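Local coordinates for guanylate kinase (Stenotrophomonas maltophilia, PDB 6WCT), which catalyses phosphate transfer from ATP to GMP, yielding ADP and GDP, and thereby probably serves to recycle GMP in the cell, at residues 59-62 against 63-66; 156-159 against 160-163; 129-132 against 133-136; 207-210 against 211-214. All coordinates share one frame; numbering follows the deposited sequence.

Along the chain come interaction 1, interaction 3, interaction 2 and interaction 4, strictly in series: each closes before the next opens, and none nests or crosses. Interaction 1 is a tight turn in the loop between strands 55-56 and 71-72, beside the GMP phosphate. Interaction 3 turns the chain from helix 121-130 into strand 135-140 of the parallel sheet, on the opposite side of the chain's centre. Interaction 2 starts helix 159-173 and returns to the side of interaction 1, the nearest atoms of the two being about 6 Å apart. Interaction 4 ends helix 206-212, its centre about 18 Å from that of interaction 3, and meets the second subunit.

Interaction 1. Residues 59-62 against 63-66; sequences AMRP and GEVN. With 5GP (guanosine-5'-monophosphate), chain E.
R61 and E64 stand at the two ends of a type II beta turn and are joined through both backbone and side chain. Two hydrogen bonds do the work. E64 N donates to R61 O at 3.1 Å, closing the turn, and R61 N returns a nearly straight bond (169°) of 2.8 Å to E64 OE1, meeting it from above the carboxylate plane. Proline and glycine fit the corners: the ring of P62 fixes its phi near -56°, while G63 adopts a positive phi that would press a beta carbon against the preceding carbonyl oxygen. A water donates to E64 O.

A bend at chi3 sets M60 CE 3.3 Å from E64 O, a van der Waals approach to a polar atom; its nonpolar contact is with N66 CB (4.0 Å). The flexible thioether suits bending over this exposed turn.

Charge governs the rest. The R61 and E64 side chains run alongside, pointing the same way, with guanidinium and carboxylate planes 14° apart. R61, extended from CG to NE, reaches the bound GMP, and its NH1 donates to phosphate oxygen O2P at 2.7 Å. E64 OE2 forms a salt bridge with R58, another residue of the GMP site. The carboxylate thus probably balances part of the positive charge gathered for the phosphate, while its grip on the R61 backbone probably helps fix the position from which that arginine reaches the nucleotide.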
loop_
_atom_site.group_PDB
_atom_site.type_symbol
_atom_site.label_atom_id
_atom_site.label_comp_id
_atom_site.label_asym_id
_atom_site.label_seq_id
_atom_site.Cartn_x
_atom_site.Cartn_y
_atom_site.Cartn_z
ATOM N N ALA A 59 -29.145 -13.397 -15.641
ATOM C CA ALA A 59 -29.618 -12.860 -16.910
ATOM C C ALA A 59 -28.882 -11.571 -17.262
ATOM O O ALA A 59 -28.504 -10.787 -16.393
ATOM C CB ALA A 59 -31.130 -12.614 -16.859
ATOM N N MET A 60 -28.695 -11.355 -18.558
ATOM C CA MET A 60 -28.047 -10.147 -19.046
ATOM C C MET A 60 -28.913 -8.928 -18.762
ATOM O O MET A 60 -30.137 -8.965 -18.905
ATOM C CB MET A 60 -27.820 -10.260 -20.556
ATOM C CG MET A 60 -26.742 -11.248 -20.972
ATOM S SD MET A 60 -26.559 -11.298 -22.765
ATOM C CE MET A 60 -25.598 -9.806 -22.972
ATOM N N ARG A 61 -28.289 -7.882 -18.295
ATOM C CA ARG A 61 -28.966 -6.614 -18.112
ATOM C C ARG A 61 -28.739 -5.718 -19.323
ATOM O O ARG A 61 -27.793 -5.920 -20.089
ATOM C CB ARG A 61 -28.479 -5.939 -16.819
ATOM C CG ARG A 61 -28.557 -6.866 -15.613
ATOM C CD ARG A 61 -27.828 -6.327 -14.384
ATOM N NE ARG A 61 -28.051 -7.198 -13.238
ATOM C CZ ARG A 61 -27.333 -7.183 -12.118
ATOM N NH1 ARG A 61 -26.332 -6.327 -11.972
ATOM N NH2 ARG A 61 -27.625 -8.027 -11.137
ATOM N N PRO A 62 -29.619 -4.741 -19.555
ATOM C CA PRO A 62 -29.440 -3.839 -20.701
ATOM C C PRO A 62 -28.085 -3.141 -20.680
ATOM O O PRO A 62 -27.588 -2.715 -19.633
ATOM C CB PRO A 62 -30.596 -2.847 -20.550
ATOM C CG PRO A 62 -31.655 -3.636 -19.853
ATOM C CD PRO A 62 -30.905 -4.507 -18.875
ATOM N N GLY A 63 -27.466 -3.067 -21.855
ATOM C CA GLY A 63 -26.165 -2.463 -22.009
ATOM C C GLY A 63 -25.013 -3.431 -21.870
ATOM O O GLY A 63 -23.890 -3.102 -22.268
ATOM N N GLU A 64 -25.254 -4.599 -21.287
ATOM C CA GLU A 64 -24.224 -5.615 -21.140
ATOM C C GLU A 64 -24.007 -6.377 -22.444
ATOM O O GLU A 64 -24.940 -6.619 -23.212
ATOM C CB GLU A 64 -24.600 -6.560 -20.007
ATOM C CG GLU A 64 -24.332 -5.961 -18.632
ATOM C CD GLU A 64 -24.780 -6.866 -17.519
ATOM O OE1 GLU A 64 -25.573 -7.784 -17.808
ATOM O OE2 GLU A 64 -24.336 -6.678 -16.371
ATOM N N VAL A 65 -22.752 -6.740 -22.688
ATOM C CA VAL A 65 -22.331 -7.473 -23.880
ATOM C C VAL A 65 -21.749 -8.802 -23.430
ATOM O O VAL A 65 -20.832 -8.842 -22.598
ATOM C CB VAL A 65 -21.315 -6.682 -24.716
ATOM C CG1 VAL A 65 -20.882 -7.491 -25.940
ATOM C CG2 VAL A 65 -21.917 -5.350 -25.140
ATOM N N ASN A 66 -22.298 -9.887 -23.947
ATOM C CA ASN A 66 -21.765 -11.198 -23.620
ATOM C C ASN A 66 -20.370 -11.342 -24.220
ATOM O O ASN A 66 -20.155 -11.028 -25.392
ATOM C CB ASN A 66 -22.719 -12.270 -24.127
ATOM C CG ASN A 66 -22.366 -13.635 -23.630
ATOM O OD1 ASN A 66 -21.433 -13.797 -22.846
ATOM N ND2 ASN A 66 -23.149 -14.627 -24.029
HETATM P P 5GP E . -23.370 -7.820 -10.746
HETATM O O1P 5GP E . -22.602 -7.658 -12.034
HETATM O O2P 5GP E . -24.221 -6.617 -10.341
HETATM O O3P 5GP E . -24.213 -9.069 -10.670
HETATM O "O5'" 5GP E . -22.315 -8.045 -9.599
HETATM C "C5'" 5GP E . -22.704 -8.612 -8.364
HETATM C "C4'" 5GP E . -21.494 -8.939 -7.544
HETATM O "O4'" 5GP E . -20.887 -10.152 -8.062
HETATM C "C3'" 5GP E . -20.391 -7.864 -7.584
HETATM O "O3'" 5GP E . -19.853 -7.667 -6.283
HETATM C "C2'" 5GP E . -19.313 -8.507 -8.443
HETATM O "O2'" 5GP E . -18.000 -8.067 -8.175
HETATM C "C1'" 5GP E . -19.500 -9.970 -8.090
HETATM N N9 5GP E . -18.904 -10.885 -9.048
HETATM C C8 5GP E . -18.626 -10.618 -10.364
HETATM N N7 5GP E . -17.907 -11.546 -10.937
HETATM C C5 5GP E . -17.713 -12.490 -9.942
HETATM C C6 5GP E . -16.973 -13.687 -9.944
HETATM O O6 5GP E . -16.329 -14.144 -10.886
HETATM N N1 5GP E . -16.993 -14.320 -8.714
HETATM C C2 5GP E . -17.648 -13.854 -7.600
HETATM N N2 5GP E . -17.542 -14.579 -6.479
HETATM N N3 5GP E . -18.351 -12.726 -7.589
HETATM C C4 5GP E . -18.336 -12.098 -8.777
HETATM O O HOH W 1 -27.763 -6.384 -22.493
#

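Interaction 2. Residues 156-159 against 160-163; sequences QDSE and AVIA
D157 leans on the first turn of helix 159-173 through two hydrophobic side chains: its OD1 lies 3.3 Å from V161 CG1, the two side chains crossing at about a right angle, and its CB packs 3.8 Å from I162 CG1. The other carboxylate oxygen, OD2, forms a salt bridge with R165, one helical turn beyond V161, so an acid at this point ties the incoming loop to the helix flank. S158 follows at the N-cap, the position where a short hydroxyl side chain can serve an amide that has no carbonyl of an earlier helical turn. S158 OG sits between the backbone N and the carbonyl carbon (chi1 72°), and there it accepts from V161 N at 3.0 Å with an angle of 159°; V161 CG2 borders the same oxygen at 3.4 Å. The carbonyl of S158 already acts as part of the helix, receiving I162 N at 2.8 Å. I162, the buried member of the group, brings CG1 to 3.2 Å from that same S158 O. E159, the opening residue of the helix, accepts A163 N on its O at 2.9 Å, and its side chain, bent at chi2, brings OE1 obliquely across I162, 3.9 Å from CG2.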
loop_
_atom_site.group_PDB
_atom_site.type_symbol
_atom_site.label_atom_id
_atom_site.label_comp_id
_atom_site.label_asym_id
_atom_site.label_seq_id
_atom_site.Cartn_x
_atom_site.Cartn_y
_atom_site.Cartn_z
ATOM N N GLN A 156 -33.246 1.371 -17.424
ATOM C CA GLN A 156 -34.550 1.497 -16.777
ATOM C C GLN A 156 -34.795 0.272 -15.911
ATOM O O GLN A 156 -35.183 -0.789 -16.407
ATOM C CB GLN A 156 -35.652 1.661 -17.819
ATOM N N ASP A 157 -34.560 0.413 -14.612
ATOM C CA ASP A 157 -34.863 -0.621 -13.634
ATOM C C ASP A 157 -36.080 -0.207 -12.818
ATOM O O ASP A 157 -36.257 0.976 -12.504
ATOM C CB ASP A 157 -33.670 -0.870 -12.714
ATOM C CG ASP A 157 -32.975 -2.173 -13.019
ATOM O OD1 ASP A 157 -33.682 -3.150 -13.344
ATOM O OD2 ASP A 157 -31.729 -2.219 -12.944
ATOM N N SER A 158 -36.930 -1.176 -12.488
ATOM C CA SER A 158 -38.104 -0.852 -11.705
ATOM C C SER A 158 -37.698 -0.451 -10.294
ATOM O O SER A 158 -36.581 -0.716 -9.835
ATOM C CB SER A 158 -39.066 -2.035 -11.646
ATOM O OG SER A 158 -38.543 -3.055 -10.819
ATOM N N GLU A 159 -38.631 0.191 -9.595
ATOM C CA GLU A 159 -38.388 0.533 -8.200
ATOM C C GLU A 159 -38.189 -0.718 -7.355
ATOM O O GLU A 159 -37.383 -0.719 -6.416
ATOM C CB GLU A 159 -39.530 1.384 -7.654
ATOM C CG GLU A 159 -39.090 2.313 -6.539
ATOM C CD GLU A 159 -37.869 3.138 -6.919
ATOM O OE1 GLU A 159 -36.795 2.944 -6.297
ATOM O OE2 GLU A 159 -37.984 3.973 -7.845
ATOM N N ALA A 160 -38.924 -1.791 -7.661
ATOM C CA ALA A 160 -38.766 -3.025 -6.898
ATOM C C ALA A 160 -37.398 -3.660 -7.129
ATOM O O ALA A 160 -36.797 -4.214 -6.201
ATOM C CB ALA A 160 -39.869 -4.011 -7.276
ATOM N N VAL A 161 -36.887 -3.594 -8.359
ATOM C CA VAL A 161 -35.557 -4.125 -8.614
ATOM C C VAL A 161 -34.500 -3.213 -8.007
ATOM O O VAL A 161 -33.501 -3.684 -7.452
ATOM C CB VAL A 161 -35.346 -4.352 -10.120
ATOM C CG1 VAL A 161 -33.901 -4.701 -10.408
ATOM C CG2 VAL A 161 -36.229 -5.473 -10.589
ATOM N N ILE A 162 -34.718 -1.898 -8.053
ATOM C CA ILE A 162 -33.736 -0.995 -7.467
ATOM C C ILE A 162 -33.656 -1.213 -5.966
ATOM O O ILE A 162 -32.563 -1.256 -5.392
ATOM C CB ILE A 162 -34.054 0.469 -7.818
ATOM C CG1 ILE A 162 -33.771 0.725 -9.301
ATOM C CG2 ILE A 162 -33.228 1.418 -6.949
ATOM C CD1 ILE A 162 -33.829 2.180 -9.688
ATOM N N ALA A 163 -34.802 -1.399 -5.311
ATOM C CA ALA A 163 -34.780 -1.679 -3.879
ATOM C C ALA A 163 -34.068 -2.993 -3.580
ATOM O O ALA A 163 -33.323 -3.089 -2.600
ATOM C CB ALA A 163 -36.205 -1.701 -3.324
#

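Interaction 3. Residues 129-132 against 133-136; sequences QLVP and GTVT
A type I beta turn from V131 to T134 reverses the chain just beyond helix 121-130, with V131 the first residue to leave helical backbone angles and P132 and G133 at the corners. Proline suits the first corner because its ring holds phi at the value this turn needs. Glycine follows at a backbone conformation with room for a beta carbon, so its absence of a side chain is no steric demand here.

The ends of the turn are linked by the side chain of T134. Its OG1 donates to V131 O at 2.9 Å, approaching with a C=O...O angle of 130° and tilted 34° from the carbonyl plane. The first torsion explains the reach: OG1 lies beside the backbone N and anti to the carbonyl carbon (chi1 -61°), which swings the hydroxyl back across the turn while the methyl CG2 lies anti to the backbone N, beside the carbonyl carbon. T134 OG1 rests 3.5 Å from V131 CB and 3.6 Å from V131 CG1, and the two side chains cross at about a right angle. A beta-branched residue with a polar and a nonpolar arm serves well at this buried site, where the hydroxyl is occupied by the turn.

Beyond it the chain enters strand 135-140 of the parallel sheet. V131 and T134 both touch L24 of the adjoining strand 24-28, T134 also packs against V127 of helix 121-130, and V131 reaches F88 of strand 87-93.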
loop_
_atom_site.group_PDB
_atom_site.type_symbol
_atom_site.label_atom_id
_atom_site.label_comp_id
_atom_site.label_asym_id
_atom_site.label_seq_id
_atom_site.Cartn_x
_atom_site.Cartn_y
_atom_site.Cartn_z
ATOM N N GLN A 129 -7.748 -18.053 0.743
ATOM C CA GLN A 129 -7.275 -19.353 1.222
ATOM C C GLN A 129 -6.458 -20.077 0.164
ATOM O O GLN A 129 -5.644 -20.939 0.509
ATOM C CB GLN A 129 -8.451 -20.224 1.670
ATOM N N LEU A 130 -6.676 -19.751 -1.115
ATOM C CA LEU A 130 -5.939 -20.385 -2.200
ATOM C C LEU A 130 -4.603 -19.672 -2.407
ATOM O O LEU A 130 -3.563 -20.317 -2.558
ATOM C CB LEU A 130 -6.783 -20.363 -3.482
ATOM C CG LEU A 130 -8.015 -21.272 -3.570
ATOM C CD1 LEU A 130 -8.838 -20.925 -4.798
ATOM C CD2 LEU A 130 -7.657 -22.747 -3.584
ATOM N N VAL A 131 -4.614 -18.340 -2.460
ATOM C CA VAL A 131 -3.384 -17.583 -2.685
ATOM C C VAL A 131 -3.168 -16.645 -1.500
ATOM O O VAL A 131 -3.879 -15.634 -1.367
ATOM C CB VAL A 131 -3.432 -16.810 -4.011
ATOM C CG1 VAL A 131 -2.150 -16.017 -4.202
ATOM C CG2 VAL A 131 -3.685 -17.769 -5.186
ATOM N N PRO A 132 -2.156 -16.896 -0.671
ATOM C CA PRO A 132 -2.015 -16.112 0.570
ATOM C C PRO A 132 -1.826 -14.622 0.341
ATOM O O PRO A 132 -2.529 -13.805 0.956
ATOM C CB PRO A 132 -0.794 -16.751 1.252
ATOM C CG PRO A 132 -0.696 -18.123 0.688
ATOM C CD PRO A 132 -1.221 -18.033 -0.730
ATOM N N GLY A 133 -0.871 -14.241 -0.506
ATOM C CA GLY A 133 -0.464 -12.852 -0.576
ATOM C C GLY A 133 -1.300 -11.977 -1.486
ATOM O O GLY A 133 -0.809 -10.962 -1.986
ATOM N N THR A 134 -2.553 -12.364 -1.718
ATOM C CA THR A 134 -3.438 -11.574 -2.564
ATOM C C THR A 134 -3.616 -10.179 -1.977
ATOM O O THR A 134 -3.767 -10.013 -0.772
ATOM C CB THR A 134 -4.796 -12.268 -2.704
ATOM O OG1 THR A 134 -4.624 -13.555 -3.316
ATOM C CG2 THR A 134 -5.715 -11.473 -3.556
ATOM N N VAL A 135 -3.586 -9.166 -2.833
ATOM C CA VAL A 135 -3.797 -7.784 -2.418
ATOM C C VAL A 135 -5.266 -7.463 -2.672
ATOM O O VAL A 135 -5.714 -7.485 -3.820
ATOM C CB VAL A 135 -2.876 -6.823 -3.189
ATOM C CG1 VAL A 135 -3.216 -5.345 -2.859
ATOM C CG2 VAL A 135 -1.433 -7.113 -2.864
ATOM N N THR A 136 -6.018 -7.134 -1.616
ATOM C CA THR A 136 -7.470 -6.979 -1.735
ATOM C C THR A 136 -7.892 -5.556 -1.372
ATOM O O THR A 136 -7.427 -5.004 -0.375
ATOM C CB THR A 136 -8.207 -8.005 -0.866
ATOM O OG1 THR A 136 -7.943 -7.731 0.505
ATOM C CG2 THR A 136 -7.723 -9.466 -1.172
#

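Interaction 4. Residues 207-210 against 211-214; sequences EAQK and VRHA
Q209 meets R212 and H213 at the C-terminal end of helix 206-212, where H213 is the first residue to leave helical backbone angles and takes the N-cap position of helix 214-221. Backbone bonds of the final turn set the frame: R212 N donates to A208 O at 3.0 Å and H213 N to Q209 O at 2.9 Å.

Q209 leaves the helix with CG beside its own backbone N (chi1 -71°), but a bend at chi2 (-74°) folds the amide back over the next turn. Q209 OE1 thereby accepts from R212 NH1 at 2.8 Å, the donor standing above the amide plane though OE1 lies close to the guanidinium plane. R212, kinked at chi3, crosses it obliquely, and the amide and guanidinium planes are turned 53° against each other. Glutamine suits the place because its amide has both a donor and an acceptor: while OE1 takes the arginine, NE2 donates to V182 O of the second subunit, and R212 NH1 likewise has a second partner, R203 O.

The H213 side chain runs alongside Q209, pointing the same way. K210, long enough to reach beyond the helix, bends at chi3 and gives NZ to N177 of the second subunit, where H213 packs against V184. K210 NZ also has E207 OE1 as a long ion-pair partner at 3.7 Å. At the edge of the imidazole, H213 CE1 approaches Q209 OE1 to 3.2 Å.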
loop_
_atom_site.group_PDB
_atom_site.type_symbol
_atom_site.label_atom_id
_atom_site.label_comp_id
_atom_site.label_asym_id
_atom_site.label_seq_id
_atom_site.Cartn_x
_atom_site.Cartn_y
_atom_site.Cartn_z
ATOM N N GLU A 207 9.250 -8.632 0.255
ATOM C CA GLU A 207 9.427 -9.993 -0.257
ATOM C C GLU A 207 9.450 -10.021 -1.778
ATOM O O GLU A 207 10.218 -10.784 -2.374
ATOM C CB GLU A 207 8.334 -10.919 0.281
ATOM C CG GLU A 207 8.450 -11.203 1.770
ATOM C CD GLU A 207 9.805 -11.794 2.158
ATOM O OE1 GLU A 207 10.420 -12.500 1.330
ATOM O OE2 GLU A 207 10.268 -11.533 3.288
ATOM N N ALA A 208 8.638 -9.172 -2.420
ATOM C CA ALA A 208 8.668 -9.053 -3.873
ATOM C C ALA A 208 9.977 -8.436 -4.347
ATOM O O ALA A 208 10.522 -8.845 -5.378
ATOM C CB ALA A 208 7.467 -8.237 -4.363
ATOM N N GLN A 209 10.483 -7.431 -3.621
ATOM C CA GLN A 209 11.714 -6.765 -4.040
ATOM C C GLN A 209 12.930 -7.658 -3.849
ATOM O O GLN A 209 13.905 -7.543 -4.604
ATOM C CB GLN A 209 11.896 -5.449 -3.284
ATOM C CG GLN A 209 10.898 -4.352 -3.712
ATOM C CD GLN A 209 11.231 -3.744 -5.070
ATOM O OE1 GLN A 209 11.258 -4.441 -6.084
ATOM N NE2 GLN A 209 11.471 -2.439 -5.095
ATOM N N LYS A 210 12.901 -8.545 -2.855
ATOM C CA LYS A 210 14.008 -9.481 -2.697
ATOM C C LYS A 210 14.165 -10.346 -3.938
ATOM O O LYS A 210 15.288 -10.624 -4.363
ATOM C CB LYS A 210 13.803 -10.350 -1.457
ATOM C CG LYS A 210 14.147 -9.643 -0.158
ATOM C CD LYS A 210 13.629 -10.395 1.052
ATOM C CE LYS A 210 14.465 -11.617 1.345
ATOM N NZ LYS A 210 13.931 -12.342 2.523
ATOM N N VAL A 211 13.047 -10.731 -4.560
ATOM C CA VAL A 211 13.095 -11.541 -5.774
ATOM C C VAL A 211 13.525 -10.692 -6.962
ATOM O O VAL A 211 14.441 -11.055 -7.710
ATOM C CB VAL A 211 11.720 -12.182 -6.042
ATOM C CG1 VAL A 211 11.753 -12.993 -7.350
ATOM C CG2 VAL A 211 11.234 -13.006 -4.853
ATOM N N ARG A 212 12.852 -9.555 -7.163
ATOM C CA ARG A 212 13.119 -8.708 -8.324
ATOM C C ARG A 212 14.574 -8.250 -8.373
ATOM O O ARG A 212 15.174 -8.186 -9.453
ATOM C CB ARG A 212 12.171 -7.509 -8.304
ATOM C CG ARG A 212 12.201 -6.667 -9.562
ATOM C CD ARG A 212 11.081 -5.636 -9.540
ATOM N NE ARG A 212 9.778 -6.292 -9.597
ATOM C CZ ARG A 212 8.870 -6.263 -8.624
ATOM N NH1 ARG A 212 9.106 -5.586 -7.504
ATOM N NH2 ARG A 212 7.719 -6.909 -8.775
ATOM N N HIS A 213 15.171 -7.966 -7.215
ATOM C CA HIS A 213 16.520 -7.413 -7.140
ATOM C C HIS A 213 17.476 -8.336 -6.391
ATOM O O HIS A 213 18.407 -7.866 -5.727
ATOM C CB HIS A 213 16.505 -6.028 -6.489
ATOM C CG HIS A 213 15.710 -5.010 -7.244
ATOM N ND1 HIS A 213 14.388 -4.736 -6.962
ATOM C CD2 HIS A 213 16.052 -4.198 -8.273
ATOM C CE1 HIS A 213 13.950 -3.796 -7.780
ATOM N NE2 HIS A 213 14.940 -3.455 -8.588
ATOM N N ALA A 214 17.250 -9.649 -6.480
ATOM C CA ALA A 214 18.080 -10.608 -5.751
ATOM C C ALA A 214 19.559 -10.407 -6.052
ATOM O O ALA A 214 20.395 -10.392 -5.141
ATOM C CB ALA A 214 17.655 -12.038 -6.088
#